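Local coordinates for putative Acetyltransferase (PDB 3DDD), which binds coenzyme A and probably transfers an acyl group from it to an as yet unidentified acceptor, as expected of a GNAT-family acetyltransferase, at residues A[90-95]-A[132-137]; A[194-199]-A[232-237]; A[226-231]-A[249-254]. All coordinates share one frame; numbering follows the deposited sequence.

Contact 1: residues A[90-95]-A[132-137]; sequences GLMGVK and GLYKKF. With COA (coenzyme A), chain B.
Met-92, a selenomethionine on strand 86-94, and Tyr-134 of helix 131-136 point past one another, CG of Met-92 lying 3.6 Å from the phenol OH at the ring's edge. With CG anti to the carbonyl carbon (chi1 -62°) and the chain bent twice beyond it, the selenomethionine brings CE to 4.4 Å from CD1 of Leu-133. This inner part is buried, with Met-92 also resting on Phe-108 and Leu-111 of helix 103-118. The other part is filled by coenzyme A, which bridges strand and helix, as in other GNAT enzymes. Val-94 N gives the pantetheine O9P a hydrogen bond of 2.8 Å (160° at the hydrogen). Leu-133 lies along the ribose and the start of the pantetheine, CB 3.7 Å from O4B and CD1 beside CCP; an alanine here would probably open a gap between Met-92 CE and the cofactor and give the ribose less to rest on. Toward solvent the two segments no longer touch and the hold is polar, made through the cofactor: the extended chain of exposed Lys-136 carries NZ to 2.9 Å from O7A of the 3'-phosphate, with a second bond to O3B. At the inner end S1P lies in the plane of the Tyr-134 ring, 3.1 Å from OH, a close polar approach to the atom that carries the acyl group in coenzyme A thioesters, though no role for the phenol is established.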
loop_
_atom_site.group_PDB
_atom_site.type_symbol
_atom_site.label_atom_id
_atom_site.label_comp_id
_atom_site.label_asym_id
_atom_site.label_seq_id
_atom_site.Cartn_x
_atom_site.Cartn_y
_atom_site.Cartn_z
ATOM N N GLY A 90 5.138 -2.662 -4.138
ATOM C CA GLY A 90 3.791 -3.163 -4.071
ATOM C C GLY A 90 3.191 -3.522 -5.408
ATOM O O GLY A 90 3.823 -3.341 -6.457
ATOM N N LEU A 91 1.994 -4.104 -5.370
ATOM C CA LEU A 91 1.207 -4.359 -6.588
ATOM C C LEU A 91 1.861 -5.414 -7.510
ATOM O O LEU A 91 1.628 -5.436 -8.708
ATOM C CB LEU A 91 0.889 -3.015 -7.325
ATOM C CG LEU A 91 0.054 -1.944 -6.583
ATOM C CD1 LEU A 91 -0.446 -0.766 -7.498
ATOM C CD2 LEU A 91 -1.172 -2.598 -5.905
HETATM N N MSE A 92 2.657 -6.320 -6.925
HETATM C CA MSE A 92 3.181 -7.466 -7.660
HETATM C C MSE A 92 2.055 -8.445 -8.066
HETATM O O MSE A 92 1.193 -8.796 -7.268
HETATM C CB MSE A 92 4.210 -8.223 -6.837
HETATM C CG MSE A 92 5.455 -7.433 -6.469
HETATM SE SE MSE A 92 6.734 -7.253 -7.901
HETATM C CE MSE A 92 7.053 -9.156 -8.230
ATOM N N GLY A 93 2.120 -8.914 -9.304
ATOM C CA GLY A 93 1.067 -9.711 -9.883
ATOM C C GLY A 93 1.507 -10.316 -11.193
ATOM O O GLY A 93 2.015 -9.607 -12.066
ATOM N N VAL A 94 1.324 -11.635 -11.317
ATOM C CA VAL A 94 1.498 -12.340 -12.586
ATOM C C VAL A 94 0.264 -13.160 -12.826
ATOM O O VAL A 94 -0.239 -13.818 -11.920
ATOM C CB VAL A 94 2.751 -13.195 -12.547
ATOM C CG1 VAL A 94 2.863 -14.150 -13.786
ATOM C CG2 VAL A 94 3.980 -12.246 -12.429
ATOM N N LYS A 95 -0.240 -13.096 -14.056
ATOM C CA LYS A 95 -1.475 -13.767 -14.426
ATOM C C LYS A 95 -1.313 -15.244 -14.156
ATOM O O LYS A 95 -0.263 -15.788 -14.417
ATOM C CB LYS A 95 -1.783 -13.524 -15.900
ATOM C CG LYS A 95 -2.451 -12.181 -16.205
ATOM C CD LYS A 95 -2.695 -12.091 -17.701
ATOM C CE LYS A 95 -3.622 -10.955 -18.083
ATOM N NZ LYS A 95 -3.806 -10.977 -19.539
ATOM N N GLY A 132 8.194 -16.112 -0.325
ATOM C CA GLY A 132 9.354 -16.885 -0.744
ATOM C C GLY A 132 10.208 -16.208 -1.801
ATOM O O GLY A 132 11.391 -16.452 -1.881
ATOM N N LEU A 133 9.587 -15.420 -2.664
ATOM C CA LEU A 133 10.290 -14.598 -3.655
ATOM C C LEU A 133 11.178 -13.588 -2.918
ATOM O O LEU A 133 12.382 -13.530 -3.121
ATOM C CB LEU A 133 9.262 -13.893 -4.554
ATOM C CG LEU A 133 9.604 -13.348 -5.953
ATOM C CD1 LEU A 133 8.312 -13.095 -6.801
ATOM C CD2 LEU A 133 10.395 -12.080 -5.846
ATOM N N TYR A 134 10.592 -12.822 -2.012
ATOM C CA TYR A 134 11.318 -11.707 -1.372
ATOM C C TYR A 134 12.463 -12.211 -0.462
ATOM O O TYR A 134 13.505 -11.558 -0.303
ATOM C CB TYR A 134 10.340 -10.825 -0.601
ATOM C CG TYR A 134 9.098 -10.449 -1.421
ATOM C CD1 TYR A 134 9.203 -9.968 -2.710
ATOM C CD2 TYR A 134 7.827 -10.593 -0.888
ATOM C CE1 TYR A 134 8.035 -9.622 -3.455
ATOM C CE2 TYR A 134 6.689 -10.234 -1.591
ATOM C CZ TYR A 134 6.797 -9.779 -2.880
ATOM O OH TYR A 134 5.651 -9.480 -3.555
ATOM N N LYS A 135 12.262 -13.374 0.121
ATOM C CA LYS A 135 13.268 -13.975 0.984
ATOM C C LYS A 135 14.535 -14.337 0.219
ATOM O O LYS A 135 15.617 -14.217 0.759
ATOM C CB LYS A 135 12.676 -15.197 1.721
ATOM C CG LYS A 135 13.428 -15.523 3.012
ATOM C CD LYS A 135 12.549 -16.070 4.126
ATOM C CE LYS A 135 13.000 -15.593 5.518
ATOM N NZ LYS A 135 12.863 -14.094 5.643
ATOM N N LYS A 136 14.390 -14.748 -1.048
ATOM C CA LYS A 136 15.525 -15.013 -1.933
ATOM C C LYS A 136 16.423 -13.782 -2.127
ATOM O O LYS A 136 17.592 -13.953 -2.374
ATOM C CB LYS A 136 15.058 -15.480 -3.313
ATOM C CG LYS A 136 14.544 -16.915 -3.407
ATOM C CD LYS A 136 13.830 -17.179 -4.762
ATOM C CE LYS A 136 13.298 -18.627 -4.858
ATOM N NZ LYS A 136 13.107 -18.985 -6.304
ATOM N N PHE A 137 15.845 -12.568 -2.040
ATOM C CA PHE A 137 16.555 -11.296 -2.142
ATOM C C PHE A 137 16.968 -10.716 -0.773
ATOM O O PHE A 137 17.335 -9.548 -0.665
ATOM C CB PHE A 137 15.679 -10.282 -2.874
ATOM C CG PHE A 137 15.479 -10.585 -4.326
ATOM C CD1 PHE A 137 16.394 -10.125 -5.275
ATOM C CD2 PHE A 137 14.417 -11.341 -4.746
ATOM C CE1 PHE A 137 16.226 -10.384 -6.621
ATOM C CE2 PHE A 137 14.219 -11.615 -6.121
ATOM C CZ PHE A 137 15.132 -11.139 -7.055
HETATM N N1A COA B . 2.896 -20.436 -3.242
HETATM C C2A COA B . 4.046 -20.289 -2.506
HETATM N N3A COA B . 5.123 -19.623 -3.053
HETATM C C4A COA B . 5.013 -19.129 -4.321
HETATM C C5A COA B . 3.862 -19.250 -5.068
HETATM C C6A COA B . 2.799 -19.921 -4.514
HETATM N N6A COA B . 1.859 -20.308 -5.348
HETATM N N7A COA B . 4.026 -18.668 -6.278
HETATM C C8A COA B . 5.272 -18.150 -6.290
HETATM N N9A COA B . 5.879 -18.429 -5.084
HETATM C C1B COA B . 7.174 -17.940 -4.578
HETATM C C2B COA B . 8.170 -19.088 -4.472
HETATM O O2B COA B . 9.120 -18.889 -3.467
HETATM C C3B COA B . 8.857 -19.006 -5.808
HETATM O O3B COA B . 10.086 -19.647 -5.765
HETATM P P3B COA B . 10.231 -21.217 -6.079
HETATM O O7A COA B . 11.709 -21.532 -6.271
HETATM O O8A COA B . 9.504 -21.490 -7.364
HETATM O O9A COA B . 9.833 -21.963 -4.850
HETATM C C4B COA B . 8.967 -17.507 -5.937
HETATM O O4B COA B . 7.697 -17.052 -5.532
HETATM C C5B COA B . 9.319 -17.000 -7.319
HETATM O O5B COA B . 8.497 -17.614 -8.253
HETATM P P1A COA B . 8.127 -16.811 -9.578
HETATM O O1A COA B . 7.827 -17.803 -10.671
HETATM O O2A COA B . 9.202 -15.849 -10.006
HETATM O O3A COA B . 6.834 -16.013 -9.067
HETATM P P2A COA B . 5.586 -15.673 -10.019
HETATM O O4A COA B . 5.889 -15.336 -11.435
HETATM O O5A COA B . 4.567 -16.794 -9.913
HETATM O O6A COA B . 4.924 -14.413 -9.241
HETATM C CBP COA B . 3.608 -13.602 -7.269
HETATM C CCP COA B . 4.745 -14.482 -7.838
HETATM C CDP COA B . 3.650 -12.258 -7.997
HETATM C CEP COA B . 3.927 -13.386 -5.782
HETATM C CAP COA B . 2.210 -14.252 -7.200
HETATM O OAP COA B . 2.157 -15.518 -7.775
HETATM C C9P COA B . 1.019 -13.434 -7.648
HETATM O O9P COA B . 0.947 -12.694 -8.795
HETATM N N8P COA B . -0.055 -13.420 -6.891
HETATM C C7P COA B . -0.674 -12.147 -6.647
HETATM C C6P COA B . -1.255 -12.039 -5.265
HETATM C C5P COA B . -0.326 -12.549 -4.218
HETATM O O5P COA B . -0.804 -13.439 -3.470
HETATM N N4P COA B . 0.940 -12.043 -4.161
HETATM C C3P COA B . 1.403 -10.652 -4.383
HETATM C C2P COA B . 1.522 -9.713 -3.145
HETATM S S1P COA B . 2.947 -9.901 -2.001
#

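Contact 2: residues A[194-199]-A[232-237]. With EDO (1,2-ethanediol), chain D.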
loop_
_atom_site.group_PDB
_atom_site.type_symbol
_atom_site.label_atom_id
_atom_site.label_comp_id
_atom_site.label_asym_id
_atom_site.label_seq_id
_atom_site.Cartn_x
_atom_site.Cartn_y
_atom_site.Cartn_z
ATOM N N GLY A 194 -11.277 12.236 -3.721
ATOM C CA GLY A 194 -12.437 12.280 -2.862
ATOM C C GLY A 194 -12.213 11.744 -1.473
ATOM O O GLY A 194 -13.125 11.797 -0.652
ATOM N N ALA A 195 -11.005 11.244 -1.204
ATOM C CA ALA A 195 -10.658 10.730 0.112
ATOM C C ALA A 195 -10.818 11.850 1.121
ATOM O O ALA A 195 -10.532 12.994 0.809
ATOM C CB ALA A 195 -9.227 10.186 0.128
ATOM N N ARG A 196 -11.291 11.518 2.324
ATOM C CA ARG A 196 -11.628 12.512 3.330
ATOM C C ARG A 196 -10.608 12.471 4.440
ATOM O O ARG A 196 -10.326 11.400 4.947
ATOM C CB ARG A 196 -12.967 12.191 3.935
ATOM C CG ARG A 196 -14.154 12.122 2.924
ATOM C CD ARG A 196 -15.315 11.381 3.627
ATOM N NE ARG A 196 -16.587 11.346 2.907
ATOM C CZ ARG A 196 -17.429 12.359 2.838
ATOM N NH1 ARG A 196 -17.144 13.520 3.418
ATOM N NH2 ARG A 196 -18.556 12.205 2.174
ATOM N N LEU A 197 -10.083 13.634 4.839
ATOM C CA LEU A 197 -9.123 13.697 5.926
ATOM C C LEU A 197 -9.851 14.100 7.228
ATOM O O LEU A 197 -10.369 15.216 7.373
ATOM C CB LEU A 197 -7.974 14.637 5.564
ATOM C CG LEU A 197 -6.883 14.873 6.612
ATOM C CD1 LEU A 197 -6.047 13.621 6.864
ATOM C CD2 LEU A 197 -6.031 16.046 6.189
ATOM N N LEU A 198 -9.896 13.169 8.172
ATOM C CA LEU A 198 -10.585 13.396 9.434
ATOM C C LEU A 198 -9.536 13.674 10.486
ATOM O O LEU A 198 -8.543 12.981 10.537
ATOM C CB LEU A 198 -11.422 12.182 9.815
ATOM C CG LEU A 198 -12.463 11.704 8.796
ATOM C CD1 LEU A 198 -13.193 10.473 9.352
ATOM C CD2 LEU A 198 -13.466 12.813 8.436
ATOM N N CYS A 199 -9.766 14.693 11.309
ATOM C CA CYS A 199 -8.810 15.161 12.276
ATOM C C CYS A 199 -9.495 15.327 13.624
ATOM O O CYS A 199 -10.622 15.815 13.692
ATOM C CB CYS A 199 -8.252 16.520 11.827
ATOM S SG CYS A 199 -7.282 16.512 10.245
ATOM N N PHE A 232 -16.217 5.230 10.374
ATOM C CA PHE A 232 -17.214 4.183 10.125
ATOM C C PHE A 232 -18.524 4.830 9.652
ATOM O O PHE A 232 -19.205 4.342 8.757
ATOM C CB PHE A 232 -17.440 3.342 11.392
ATOM C CG PHE A 232 -18.275 2.111 11.153
ATOM C CD1 PHE A 232 -19.664 2.202 11.064
ATOM C CD2 PHE A 232 -17.671 0.870 11.002
ATOM C CE1 PHE A 232 -20.435 1.072 10.777
ATOM C CE2 PHE A 232 -18.418 -0.264 10.767
ATOM C CZ PHE A 232 -19.809 -0.170 10.645
ATOM N N GLN A 233 -18.865 5.938 10.275
ATOM C CA GLN A 233 -20.023 6.701 9.919
ATOM C C GLN A 233 -19.925 7.202 8.482
ATOM O O GLN A 233 -20.927 7.259 7.780
ATOM C CB GLN A 233 -20.129 7.872 10.899
ATOM C CG GLN A 233 -21.284 8.798 10.671
ATOM C CD GLN A 233 -21.215 9.994 11.566
ATOM O OE1 GLN A 233 -20.672 9.919 12.686
ATOM N NE2 GLN A 233 -21.765 11.120 11.090
ATOM N N LEU A 234 -18.711 7.534 8.037
ATOM C CA LEU A 234 -18.481 7.967 6.665
ATOM C C LEU A 234 -18.136 6.819 5.686
ATOM O O LEU A 234 -17.646 7.049 4.584
ATOM C CB LEU A 234 -17.426 9.060 6.648
ATOM C CG LEU A 234 -17.727 10.339 7.451
ATOM C CD1 LEU A 234 -16.585 11.330 7.326
ATOM C CD2 LEU A 234 -18.989 10.979 7.004
ATOM N N GLY A 235 -18.407 5.581 6.095
ATOM C CA GLY A 235 -18.366 4.416 5.206
ATOM C C GLY A 235 -17.155 3.521 5.290
ATOM O O GLY A 235 -17.070 2.594 4.504
ATOM N N ALA A 236 -16.205 3.820 6.193
ATOM C CA ALA A 236 -15.003 2.993 6.423
ATOM C C ALA A 236 -15.405 1.658 7.015
ATOM O O ALA A 236 -16.134 1.599 7.987
ATOM C CB ALA A 236 -14.010 3.707 7.351
ATOM N N ARG A 237 -14.942 0.581 6.389
ATOM C CA ARG A 237 -15.245 -0.772 6.777
ATOM C C ARG A 237 -13.975 -1.633 6.894
ATOM O O ARG A 237 -14.062 -2.778 7.282
ATOM C CB ARG A 237 -16.198 -1.391 5.735
ATOM C CG ARG A 237 -17.589 -0.736 5.693
ATOM C CD ARG A 237 -18.348 -0.894 7.021
ATOM N NE ARG A 237 -19.689 -0.292 7.002
ATOM C CZ ARG A 237 -19.968 0.993 7.236
ATOM N NH1 ARG A 237 -19.025 1.893 7.483
ATOM N NH2 ARG A 237 -21.210 1.400 7.155
HETATM C C1 EDO D . -14.347 8.639 -0.024
HETATM O O1 EDO D . -13.816 8.174 -1.253
HETATM C C2 EDO D . -15.704 7.964 0.123
HETATM O O2 EDO D . -16.310 8.438 1.326
#
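Between segments 194-199 and 232-237 a strand faces a helix end, their backbones well apart, the CA atoms of Arg-196 and Leu-234 being 8.9 Å from each other, so that side chains alone span the space. Leu-234, the first residue to leave helical angles, has CG anti to the carbonyl carbon (chi1 -59°) and puts CD1 against two strand residues: 3.6 Å from CD2 of Leu-198, whose side chain it meets at a slant, and 3.9 Å from CD of Arg-196, whose extended chain it crosses at about a right angle. Both segments carry a Schellman motif: Gly-194 and Gly-235, each with positive phi, are the C-prime residues that end helices 184-192 and 221-233 and turn the chain toward the next strand of the GNAT domain. Beyond Leu-234, Arg-237 folds back over Phe-232, NH1 lying 3.5 Å above the centre of the ring. The same NH1 donates to Phe-232 O (2.8 Å), in the carbonyl plane on a lone pair, and to Ala-236 O, from above that carbonyl's plane. At the partly exposed rim, Arg-196 NH1 forms a salt bridge with Glu-163, while NE makes a weak bond of 3.3 Å to O2 of an ethanediol, probably from the crystallisation liquor; that oxygen lies at the guanidinium edge, in its plane.

Contact 3: residues A[226-231]-A[249-254]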
loop_
_atom_site.group_PDB
_atom_site.type_symbol
_atom_site.label_atom_id
_atom_site.label_comp_id
_atom_site.label_asym_id
_atom_site.label_seq_id
_atom_site.Cartn_x
_atom_site.Cartn_y
_atom_site.Cartn_z
ATOM N N LYS A 226 -12.093 7.950 18.495
ATOM C CA LYS A 226 -12.953 9.041 17.985
ATOM C C LYS A 226 -12.896 9.066 16.464
ATOM O O LYS A 226 -13.922 9.154 15.793
ATOM C CB LYS A 226 -12.493 10.444 18.438
ATOM C CG LYS A 226 -12.439 10.708 19.904
ATOM C CD LYS A 226 -11.957 12.156 20.196
ATOM C CE LYS A 226 -13.109 13.092 20.527
ATOM N NZ LYS A 226 -12.790 14.495 20.155
ATOM N N ILE A 227 -11.680 9.036 15.917
ATOM C CA ILE A 227 -11.529 9.094 14.457
ATOM C C ILE A 227 -12.167 7.841 13.829
ATOM O O ILE A 227 -12.950 7.941 12.886
ATOM C CB ILE A 227 -10.070 9.274 14.030
ATOM C CG1 ILE A 227 -9.535 10.614 14.543
ATOM C CG2 ILE A 227 -9.916 9.165 12.489
ATOM C CD1 ILE A 227 -8.005 10.672 14.559
ATOM N N LEU A 228 -11.887 6.664 14.385
ATOM C CA LEU A 228 -12.384 5.456 13.759
ATOM C C LEU A 228 -13.914 5.406 13.750
ATOM O O LEU A 228 -14.503 5.001 12.752
ATOM C CB LEU A 228 -11.760 4.205 14.370
ATOM C CG LEU A 228 -11.962 2.919 13.577
ATOM C CD1 LEU A 228 -11.637 3.100 12.110
ATOM C CD2 LEU A 228 -11.168 1.780 14.212
ATOM N N LEU A 229 -14.552 5.831 14.838
ATOM C CA LEU A 229 -16.020 5.867 14.897
ATOM C C LEU A 229 -16.611 6.776 13.816
ATOM O O LEU A 229 -17.591 6.415 13.186
ATOM C CB LEU A 229 -16.524 6.335 16.277
ATOM C CG LEU A 229 -16.320 5.477 17.517
ATOM C CD1 LEU A 229 -16.712 6.327 18.747
ATOM C CD2 LEU A 229 -17.123 4.198 17.494
ATOM N N LYS A 230 -16.040 7.962 13.644
ATOM C CA LYS A 230 -16.473 8.908 12.610
ATOM C C LYS A 230 -16.203 8.378 11.183
ATOM O O LYS A 230 -16.987 8.607 10.259
ATOM C CB LYS A 230 -15.791 10.268 12.820
ATOM C CG LYS A 230 -16.175 11.389 11.834
ATOM C CD LYS A 230 -17.666 11.729 11.839
ATOM C CE LYS A 230 -18.092 12.405 13.128
ATOM N NZ LYS A 230 -19.585 12.486 13.356
ATOM N N ALA A 231 -15.101 7.664 11.026
ATOM C CA ALA A 231 -14.738 7.041 9.755
ATOM C C ALA A 231 -15.766 5.998 9.391
ATOM O O ALA A 231 -16.166 5.896 8.236
ATOM C CB ALA A 231 -13.319 6.428 9.826
ATOM N N LEU A 249 -5.208 -3.364 17.974
ATOM C CA LEU A 249 -6.045 -4.566 18.047
ATOM C C LEU A 249 -7.171 -4.444 19.055
ATOM O O LEU A 249 -8.257 -4.949 18.822
ATOM C CB LEU A 249 -5.207 -5.794 18.442
ATOM C CG LEU A 249 -3.987 -6.273 17.608
ATOM C CD1 LEU A 249 -4.051 -5.772 16.151
ATOM C CD2 LEU A 249 -2.624 -5.930 18.245
ATOM N N GLU A 250 -6.897 -3.800 20.192
ATOM C CA GLU A 250 -7.920 -3.581 21.224
ATOM C C GLU A 250 -8.941 -2.550 20.769
ATOM O O GLU A 250 -10.104 -2.674 21.063
ATOM C CB GLU A 250 -7.271 -3.111 22.532
ATOM C CG GLU A 250 -8.233 -2.998 23.726
ATOM C CD GLU A 250 -8.845 -4.350 24.165
ATOM O OE1 GLU A 250 -8.259 -5.432 23.871
ATOM O OE2 GLU A 250 -9.917 -4.312 24.817
ATOM N N LEU A 251 -8.470 -1.528 20.063
ATOM C CA LEU A 251 -9.291 -0.426 19.569
ATOM C C LEU A 251 -10.420 -0.942 18.686
ATOM O O LEU A 251 -11.573 -0.549 18.822
ATOM C CB LEU A 251 -8.401 0.547 18.748
ATOM C CG LEU A 251 -9.074 1.772 18.089
ATOM C CD1 LEU A 251 -9.149 2.946 19.047
ATOM C CD2 LEU A 251 -8.351 2.179 16.790
ATOM N N ILE A 252 -10.096 -1.824 17.754
ATOM C CA ILE A 252 -11.082 -2.224 16.743
ATOM C C ILE A 252 -12.107 -3.238 17.248
ATOM O O ILE A 252 -13.128 -3.452 16.600
ATOM C CB ILE A 252 -10.408 -2.703 15.445
ATOM C CG1 ILE A 252 -9.550 -3.953 15.683
ATOM C CG2 ILE A 252 -9.569 -1.559 14.873
ATOM C CD1 ILE A 252 -9.343 -4.783 14.429
ATOM N N LYS A 253 -11.858 -3.819 18.423
ATOM C CA LYS A 253 -12.737 -4.839 18.971
ATOM C C LYS A 253 -14.173 -4.391 19.124
ATOM O O LYS A 253 -15.072 -5.205 18.973
ATOM C CB LYS A 253 -12.194 -5.359 20.307
ATOM C CG LYS A 253 -10.976 -6.282 20.134
ATOM C CD LYS A 253 -10.385 -6.790 21.504
ATOM C CE LYS A 253 -9.252 -7.823 21.275
ATOM N NZ LYS A 253 -8.384 -7.979 22.474
ATOM N N ILE A 254 -14.411 -3.115 19.392
ATOM C CA ILE A 254 -15.812 -2.649 19.547
ATOM C C ILE A 254 -16.611 -2.707 18.227
ATOM O O ILE A 254 -17.837 -2.569 18.226
ATOM C CB ILE A 254 -15.913 -1.219 20.168
ATOM C CG1 ILE A 254 -15.079 -0.205 19.366
ATOM C CG2 ILE A 254 -15.473 -1.261 21.615
ATOM C CD1 ILE A 254 -15.299 1.222 19.781
#
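Leu-228 of helix 221-233 sets one methyl, CD2, against helix 246-252, where it stands 3.8 Å from CD2 of Leu-251. Setting CG anti to the backbone N (chi1 -166°) aims this branch across the gap between the helices. Leu-251 answers with the same first torsion and offers a single methyl. In the conformer described, one of two, Ile-252 adds its short branch, CG2, to the same Leu-228 methyl, a less certain touch, while its longer CD1 arm turns from the other helix. The next residue, Leu-229, reaches Ile-254 by a looser touch, CD2 to CD1 at 4.2 Å, the two side chains crossing at about a right angle. Here Ile-254 is exposed, so this pair lies at the exposed margin of an otherwise buried seam. Around this first shell, Leu-228 also rests on Phe-255, Leu-251 packs against Ala-224 and Glu-225, and Leu-229 lies against Pro-154 and Val-158. Helix 221-233 thus lies between strand 212-218, met through Ile-227, Leu-228 and Ala-231, and helix 246-252, within the second GNAT domain. Charges stay on the outer surface: Lys-253 NZ bonds OE1 of Glu-250 at 2.9 Å in a salt bridge along its own segment, on the syn side of the carboxylate and 28° out of its plane. No hydrogen bond joins the two segments; what holds them is methyl against methyl, so the fit depends on branch shape and burial rather than on direction or charge.

Contact 1 stands apart, its centre about 31 Å from that of contact 2 and 32 Å from that of contact 3, on the opposite side of the chain's centre and in the first of the two GNAT regions. Contacts 2 and 3 share helix 221-233 and touch: Ala-236 N lies 2.9 Å from Ala-231 O, a probable hydrogen bond, and Leu-198 CD1 packs on Ala-231 and Lys-230. Contacts 1 and 3 are buried, contact 2 only partly so. Their chemistry follows: contact 1 mixes apolar packing with polar holds on coenzyme A, contact 2 sets a helix-end leucine against a strand leucine and the aliphatic part of one arginine, and contact 3 is aliphatic, away from the cofactor.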